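Local coordinates for Slr0280 protein (Synechocystis sp., PDB 5H3K), which is of unknown function but carries a NAGPA-type phosphodiester glycosidase domain, consistent with cleavage of a sugar phosphodiester, at residues 76-81 against 142-147; 114-119 against 123-128; 272-275 against 279-282. All coordinates share one frame; numbering follows the deposited sequence.

Overall arrangement
Contacts 1 and 2 belong to one curled mixed sheet near the N-terminal end of the chain, and contact 3 lies at the edge of another, antiparallel sheet. Strands 75-81 and 122-126 are neighbours, so contacts 1 and 2 touch, their centres about 11 Å apart, and L80 O probably accepts from L125 N at 2.8 Å. The centres of contacts 2 and 3 are about 15 Å apart. There R123 packs on I273 and W275, and F118 meets W275, joining the two sheets. Contacts 1 and 3 do not touch, with nearest atoms about 7 Å apart, so contact 2 links them.

Contact 1: 76-81 against 142-147; sequences TRTGLG and NTLVMP
T78 and L80 meet L144 and M146 in a small, buried, purely apolar contact inside the curled N-terminal sheet. Strands 75-81 and 143-145 are not paired with each other. The connection runs through strands 61-72 and 55-58, and the nearest CA atoms, of T78 and L144, are 9.4 Å apart, a spacing bridged by side chains alone. L144 is the centre: its CD2 methyl receives both partners from strand 75-81. T78 comes tip to tip, with T78 CG2 3.6 Å from L144 CD2. L80 crosses L144 at about a right angle, and its CD2 lies 3.6 Å from the same L144 CD2. The other L80 branch, CD1, faces M146 CE more loosely at 4.4 Å. In T78, with OG1 beside the backbone N (chi1 -55°), CG2 falls anti to it and points at L144, while OG1 turns to a hydrogen bond with Q69. W67 packs against both leucines, and L89 of helix 82-89 touches L80 and M146. With no hydrogen bond across the interface, the two segments meet here through buried methyl groups rather than directional bonds, and the one hydroxyl among the touching side chains is satisfied from the side of Q69.

Contact 2: 114-119 against 123-128; sequences LNARFV and RYLDVT
R123 lays its guanidinium across A116, whose CB sits over one face of the group, 3.7 Å from R123 NE. The arm reaches that far because CG is anti to the backbone N (chi1 178°) and the chain stays extended to NE; its charged end is then gripped by Q102, D82 and the carbonyl of P99. A116 CB also packs 3.7 Å from L125 CD2. Further along, L114 crosses L125 at about a right angle, with L114 CD1 4.0 Å from L125 CB.

Y124 projects on the opposite face of the sheet, where V119 O and R117 O both lie at the edge of its ring, near the plane. V119 CB adds an apolar touch on Y124 CE2 at 3.7 Å. A water joins V119 O to Y124 OH, which also bonds N122. R117 CG passes 4.2 Å from Y124 CB, the side chains slanting across each other, while the guanidinium, its plane 87° to the ring, goes on to W70 in a cation-pi contact.

The backbones beneath form an antiparallel beta hairpin of strands 112-119 and 122-126, with R117 and Y124 as a hydrogen-bonded pair flanked by the non-hydrogen-bonded pairs A116-L125 and F118-R123. D126 N gives N115 O a nearly straight bond of 2.9 Å. A water bridges N115 N and D126 O, and a second links N115 ND2 to D126 OD2, which also takes a salt bridge from R77. D126 OD1 accepts from T128 N at 3.0 Å, an Asx turn, and from T128 OG1 at 2.7 Å.

Contact 3: 272-275 against 279-282; sequences TINW and ITWQ
W275 runs alongside I279, both side chains pointing the same way. CG of W275 is anti to the backbone N (chi1 -165°), which lays the six-membered half of the indole along the isoleucine. W275 CB starts 3.4 Å from I279 O, the carbonyl that accepts from W275 N at 3.0 Å. Farther out, W275 CE3 meets I279 CG2 at 3.9 Å, and W275 CZ3 reaches I279 CD1 at 4.1 Å. On the five-membered ring, NE1 donates to D82, while the outer rim of the indole meets the F118 ring. I273 and W281 make a similar side-by-side pair: I273 CG1 stands over one indole face toward its rim, 3.7 Å from W281 CE3. Their backbones exchange two bonds, the one from I273 N to W281 O being almost straight at 175°. On the other sheet face, with N274 and T280, T272 lies beside Q282, T272 CG2 being 3.8 Å from Q282 CG and 4.1 Å from T280 CG2. A glycine in place of T272 would probably leave a gap beside Q282 CG and the T280 methyl. Three backbone bonds across the strands and this pairing define an antiparallel beta hairpin, whose strand 271-276 is an edge strand of its sheet.

Contact 1: 76-81 against 142-147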
# COMPACT_ATOMS: atom_id res chain seq x y z
N THR A 76 3.04 -4.13 -34.58
CA THR A 76 3.50 -4.26 -33.21
C THR A 76 3.02 -3.07 -32.37
O THR A 76 3.32 -1.91 -32.69
CB THR A 76 5.03 -4.35 -33.14
OG1 THR A 76 5.48 -5.46 -33.92
CG2 THR A 76 5.50 -4.53 -31.70
N ARG A 77 2.27 -3.34 -31.31
CA ARG A 77 1.78 -2.28 -30.44
C ARG A 77 2.57 -2.29 -29.15
O ARG A 77 3.02 -3.35 -28.71
CB ARG A 77 0.29 -2.45 -30.14
CG ARG A 77 -0.61 -2.53 -31.36
CD ARG A 77 -0.64 -1.22 -32.14
NE ARG A 77 -1.58 -1.29 -33.26
CZ ARG A 77 -2.87 -0.98 -33.16
NH1 ARG A 77 -3.38 -0.57 -32.01
NH2 ARG A 77 -3.66 -1.07 -34.23
N THR A 78 2.74 -1.12 -28.55
CA THR A 78 3.42 -1.03 -27.26
C THR A 78 2.49 -0.43 -26.23
O THR A 78 1.88 0.63 -26.46
CB THR A 78 4.69 -0.16 -27.34
OG1 THR A 78 5.55 -0.66 -28.37
CG2 THR A 78 5.43 -0.19 -26.00
N GLY A 79 2.39 -1.11 -25.09
CA GLY A 79 1.55 -0.66 -24.00
C GLY A 79 2.37 -0.42 -22.75
O GLY A 79 3.33 -1.15 -22.49
N LEU A 80 2.01 0.60 -21.97
CA LEU A 80 2.69 0.90 -20.71
C LEU A 80 1.64 0.89 -19.60
O LEU A 80 0.52 1.35 -19.80
CB LEU A 80 3.31 2.30 -20.77
CG LEU A 80 4.26 2.60 -21.92
CD1 LEU A 80 4.90 3.96 -21.71
CD2 LEU A 80 5.31 1.54 -22.02
N GLY A 81 2.00 0.38 -18.42
CA GLY A 81 1.12 0.49 -17.26
C GLY A 81 0.67 1.92 -17.06
O GLY A 81 1.50 2.84 -17.06
N ASN A 142 14.29 -6.99 -20.68
CA ASN A 142 13.31 -6.56 -19.70
C ASN A 142 13.05 -5.04 -19.75
O ASN A 142 12.13 -4.53 -19.11
CB ASN A 142 13.77 -6.99 -18.30
CG ASN A 142 12.80 -6.59 -17.22
OD1 ASN A 142 11.68 -7.09 -17.15
ND2 ASN A 142 13.24 -5.68 -16.34
N THR A 143 13.85 -4.34 -20.56
CA THR A 143 13.81 -2.88 -20.59
C THR A 143 13.36 -2.30 -21.94
O THR A 143 13.99 -2.54 -22.97
CB THR A 143 15.18 -2.29 -20.23
OG1 THR A 143 15.60 -2.78 -18.95
CG2 THR A 143 15.11 -0.76 -20.19
N LEU A 144 12.27 -1.54 -21.93
CA LEU A 144 11.82 -0.86 -23.14
C LEU A 144 12.54 0.47 -23.25
O LEU A 144 12.47 1.30 -22.34
CB LEU A 144 10.31 -0.62 -23.09
CG LEU A 144 9.64 0.18 -24.22
CD1 LEU A 144 9.69 -0.58 -25.54
CD2 LEU A 144 8.20 0.49 -23.86
N VAL A 145 13.24 0.70 -24.36
CA VAL A 145 13.99 1.94 -24.52
C VAL A 145 13.10 3.02 -25.11
O VAL A 145 12.62 2.90 -26.24
CB VAL A 145 15.24 1.74 -25.40
CG1 VAL A 145 16.03 3.04 -25.50
CG2 VAL A 145 16.11 0.63 -24.83
N MET A 146 12.87 4.09 -24.35
CA MET A 146 12.00 5.17 -24.80
C MET A 146 12.71 6.00 -25.88
O MET A 146 13.94 6.15 -25.85
CB MET A 146 11.55 6.05 -23.63
CG MET A 146 10.82 5.28 -22.53
SD MET A 146 9.36 4.40 -23.14
CE MET A 146 8.38 5.77 -23.72
N PRO A 147 11.94 6.53 -26.83
CA PRO A 147 12.58 7.20 -27.96
C PRO A 147 13.11 8.58 -27.57
O PRO A 147 12.62 9.18 -26.61
CB PRO A 147 11.44 7.34 -28.97
CG PRO A 147 10.19 7.43 -28.12
CD PRO A 147 10.47 6.58 -26.90

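Contact 2: 114-119 against 123-128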
# COMPACT_ATOMS: atom_id res chain seq x y z
N LEU A 114 -6.58 6.62 -25.76
CA LEU A 114 -5.73 5.45 -25.92
C LEU A 114 -6.54 4.20 -25.62
O LEU A 114 -7.43 4.23 -24.78
CB LEU A 114 -4.52 5.52 -24.98
CG LEU A 114 -3.72 6.81 -24.94
CD1 LEU A 114 -2.46 6.59 -24.13
CD2 LEU A 114 -3.37 7.27 -26.35
N ASN A 115 -6.24 3.11 -26.32
CA ASN A 115 -6.81 1.83 -25.94
C ASN A 115 -6.15 1.35 -24.67
O ASN A 115 -4.94 1.51 -24.50
CB ASN A 115 -6.60 0.80 -27.04
CG ASN A 115 -7.41 1.10 -28.28
OD1 ASN A 115 -8.46 1.76 -28.21
ND2 ASN A 115 -6.92 0.63 -29.42
N ALA A 116 -6.93 0.77 -23.77
CA ALA A 116 -6.40 0.18 -22.54
C ALA A 116 -6.74 -1.29 -22.48
O ALA A 116 -7.85 -1.69 -22.83
CB ALA A 116 -6.96 0.92 -21.30
N ARG A 117 -5.78 -2.12 -22.06
CA ARG A 117 -6.06 -3.52 -21.84
C ARG A 117 -5.48 -4.00 -20.52
O ARG A 117 -4.37 -3.62 -20.15
CB ARG A 117 -5.52 -4.38 -22.99
CG ARG A 117 -4.02 -4.35 -23.13
CD ARG A 117 -3.58 -5.20 -24.32
NE ARG A 117 -3.48 -6.62 -23.99
CZ ARG A 117 -3.16 -7.57 -24.87
NH1 ARG A 117 -2.92 -7.25 -26.13
NH2 ARG A 117 -3.08 -8.84 -24.48
N PHE A 118 -6.23 -4.83 -19.82
CA PHE A 118 -5.75 -5.33 -18.53
C PHE A 118 -5.07 -6.68 -18.68
O PHE A 118 -5.62 -7.60 -19.27
CB PHE A 118 -6.90 -5.39 -17.52
CG PHE A 118 -6.46 -5.78 -16.14
CD1 PHE A 118 -6.64 -7.07 -15.69
CD2 PHE A 118 -5.85 -4.85 -15.30
CE1 PHE A 118 -6.23 -7.44 -14.41
CE2 PHE A 118 -5.43 -5.22 -14.02
CZ PHE A 118 -5.63 -6.51 -13.58
N VAL A 119 -3.84 -6.77 -18.18
CA VAL A 119 -3.12 -8.03 -18.10
C VAL A 119 -2.53 -8.05 -16.70
O VAL A 119 -1.60 -7.30 -16.41
CB VAL A 119 -2.01 -8.14 -19.17
CG1 VAL A 119 -1.27 -9.46 -19.04
CG2 VAL A 119 -2.60 -8.02 -20.57
N ARG A 123 -2.84 -2.33 -15.96
CA ARG A 123 -3.70 -1.81 -17.04
C ARG A 123 -2.79 -1.11 -18.05
O ARG A 123 -2.27 -0.02 -17.79
CB ARG A 123 -4.70 -0.82 -16.46
CG ARG A 123 -5.61 -0.15 -17.48
CD ARG A 123 -6.47 0.90 -16.80
NE ARG A 123 -7.51 1.48 -17.66
CZ ARG A 123 -7.63 2.78 -17.92
NH1 ARG A 123 -6.79 3.65 -17.38
NH2 ARG A 123 -8.62 3.21 -18.70
N TYR A 124 -2.62 -1.72 -19.22
CA TYR A 124 -1.67 -1.20 -20.22
C TYR A 124 -2.33 -0.23 -21.20
O TYR A 124 -3.38 -0.53 -21.76
CB TYR A 124 -1.02 -2.36 -20.98
CG TYR A 124 -0.16 -3.23 -20.10
CD1 TYR A 124 1.19 -2.98 -19.93
CD2 TYR A 124 -0.72 -4.30 -19.40
CE1 TYR A 124 1.97 -3.77 -19.10
CE2 TYR A 124 0.05 -5.09 -18.57
CZ TYR A 124 1.39 -4.83 -18.43
OH TYR A 124 2.16 -5.63 -17.60
N LEU A 125 -1.71 0.94 -21.38
CA LEU A 125 -2.18 1.92 -22.37
C LEU A 125 -1.39 1.78 -23.66
O LEU A 125 -0.16 1.79 -23.64
CB LEU A 125 -2.07 3.36 -21.83
CG LEU A 125 -2.77 3.74 -20.51
CD1 LEU A 125 -2.60 5.24 -20.21
CD2 LEU A 125 -4.25 3.36 -20.50
N ASP A 126 -2.08 1.65 -24.78
CA ASP A 126 -1.43 1.52 -26.09
C ASP A 126 -0.91 2.89 -26.52
O ASP A 126 -1.69 3.76 -26.94
CB ASP A 126 -2.42 0.95 -27.11
CG ASP A 126 -1.79 0.67 -28.48
OD1 ASP A 126 -0.83 1.36 -28.86
OD2 ASP A 126 -2.27 -0.25 -29.17
N VAL A 127 0.40 3.09 -26.39
CA VAL A 127 1.01 4.39 -26.66
C VAL A 127 1.65 4.46 -28.05
O VAL A 127 2.37 5.42 -28.36
CB VAL A 127 2.06 4.77 -25.59
CG1 VAL A 127 1.41 4.86 -24.21
CG2 VAL A 127 3.21 3.76 -25.59
N THR A 128 1.39 3.45 -28.88
CA THR A 128 2.02 3.33 -30.20
C THR A 128 1.80 4.56 -31.08
O THR A 128 2.76 5.11 -31.63
CB THR A 128 1.52 2.08 -30.95
OG1 THR A 128 1.51 0.95 -30.07
CG2 THR A 128 2.42 1.77 -32.14
O HOH W 1 -4.14 3.46 -28.21
O HOH W 2 -4.65 -1.62 -28.87
O HOH W 3 1.36 -7.83 -16.64

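Contact 3: 272-275 against 279-282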
# COMPACT_ATOMS: atom_id res chain seq x y z
N THR A 272 -11.34 10.81 -11.73
CA THR A 272 -12.07 9.55 -11.57
C THR A 272 -11.74 8.64 -12.74
O THR A 272 -12.05 8.96 -13.89
CB THR A 272 -13.60 9.76 -11.45
OG1 THR A 272 -13.90 10.60 -10.33
CG2 THR A 272 -14.34 8.42 -11.29
N ILE A 273 -11.07 7.53 -12.46
CA ILE A 273 -10.67 6.60 -13.50
C ILE A 273 -11.35 5.26 -13.29
O ILE A 273 -11.15 4.60 -12.25
CB ILE A 273 -9.13 6.36 -13.55
CG1 ILE A 273 -8.37 7.67 -13.82
CG2 ILE A 273 -8.79 5.33 -14.61
CD1 ILE A 273 -8.59 8.28 -15.22
N ASN A 274 -12.17 4.86 -14.25
CA ASN A 274 -12.68 3.49 -14.28
C ASN A 274 -11.56 2.60 -14.82
O ASN A 274 -11.22 2.64 -16.01
CB ASN A 274 -13.96 3.40 -15.11
CG ASN A 274 -15.05 4.33 -14.59
OD1 ASN A 274 -15.37 4.34 -13.40
ND2 ASN A 274 -15.61 5.13 -15.49
N TRP A 275 -10.96 1.82 -13.92
CA TRP A 275 -9.65 1.22 -14.17
C TRP A 275 -9.79 -0.16 -14.79
O TRP A 275 -9.24 -0.44 -15.85
CB TRP A 275 -8.87 1.16 -12.86
CG TRP A 275 -7.41 0.90 -13.00
CD1 TRP A 275 -6.47 1.74 -13.52
CD2 TRP A 275 -6.70 -0.27 -12.56
NE1 TRP A 275 -5.22 1.15 -13.46
CE2 TRP A 275 -5.34 -0.09 -12.88
CE3 TRP A 275 -7.10 -1.47 -11.95
CZ2 TRP A 275 -4.36 -1.05 -12.59
CZ3 TRP A 275 -6.13 -2.43 -11.66
CH2 TRP A 275 -4.78 -2.21 -11.98
N ILE A 279 -13.13 -2.11 -10.47
CA ILE A 279 -12.16 -1.25 -9.77
C ILE A 279 -12.16 0.19 -10.28
O ILE A 279 -11.94 0.44 -11.47
CB ILE A 279 -10.72 -1.80 -9.88
CG1 ILE A 279 -10.60 -3.19 -9.26
CG2 ILE A 279 -9.74 -0.84 -9.19
CD1 ILE A 279 -9.22 -3.79 -9.33
N THR A 280 -12.38 1.13 -9.37
CA THR A 280 -12.40 2.56 -9.70
C THR A 280 -11.46 3.37 -8.81
O THR A 280 -11.50 3.25 -7.58
CB THR A 280 -13.82 3.11 -9.58
OG1 THR A 280 -14.68 2.36 -10.44
CG2 THR A 280 -13.87 4.58 -9.99
N TRP A 281 -10.63 4.20 -9.44
CA TRP A 281 -9.65 5.04 -8.74
C TRP A 281 -10.15 6.49 -8.73
O TRP A 281 -10.55 7.01 -9.77
CB TRP A 281 -8.28 4.88 -9.46
CG TRP A 281 -7.28 6.01 -9.36
CD1 TRP A 281 -7.09 6.88 -8.33
CD2 TRP A 281 -6.32 6.36 -10.36
NE1 TRP A 281 -6.06 7.75 -8.63
CE2 TRP A 281 -5.58 7.46 -9.87
CE3 TRP A 281 -6.01 5.85 -11.62
CZ2 TRP A 281 -4.55 8.05 -10.61
CZ3 TRP A 281 -4.99 6.44 -12.35
CH2 TRP A 281 -4.27 7.53 -11.84
N GLN A 282 -10.17 7.13 -7.56
CA GLN A 282 -10.60 8.52 -7.49
C GLN A 282 -9.64 9.36 -6.69
O GLN A 282 -9.07 8.89 -5.70
CB GLN A 282 -12.01 8.65 -6.90
CG GLN A 282 -13.08 7.98 -7.74
CD GLN A 282 -14.38 7.80 -6.99
OE1 GLN A 282 -14.70 6.70 -6.51
NE2 GLN A 282 -15.15 8.87 -6.88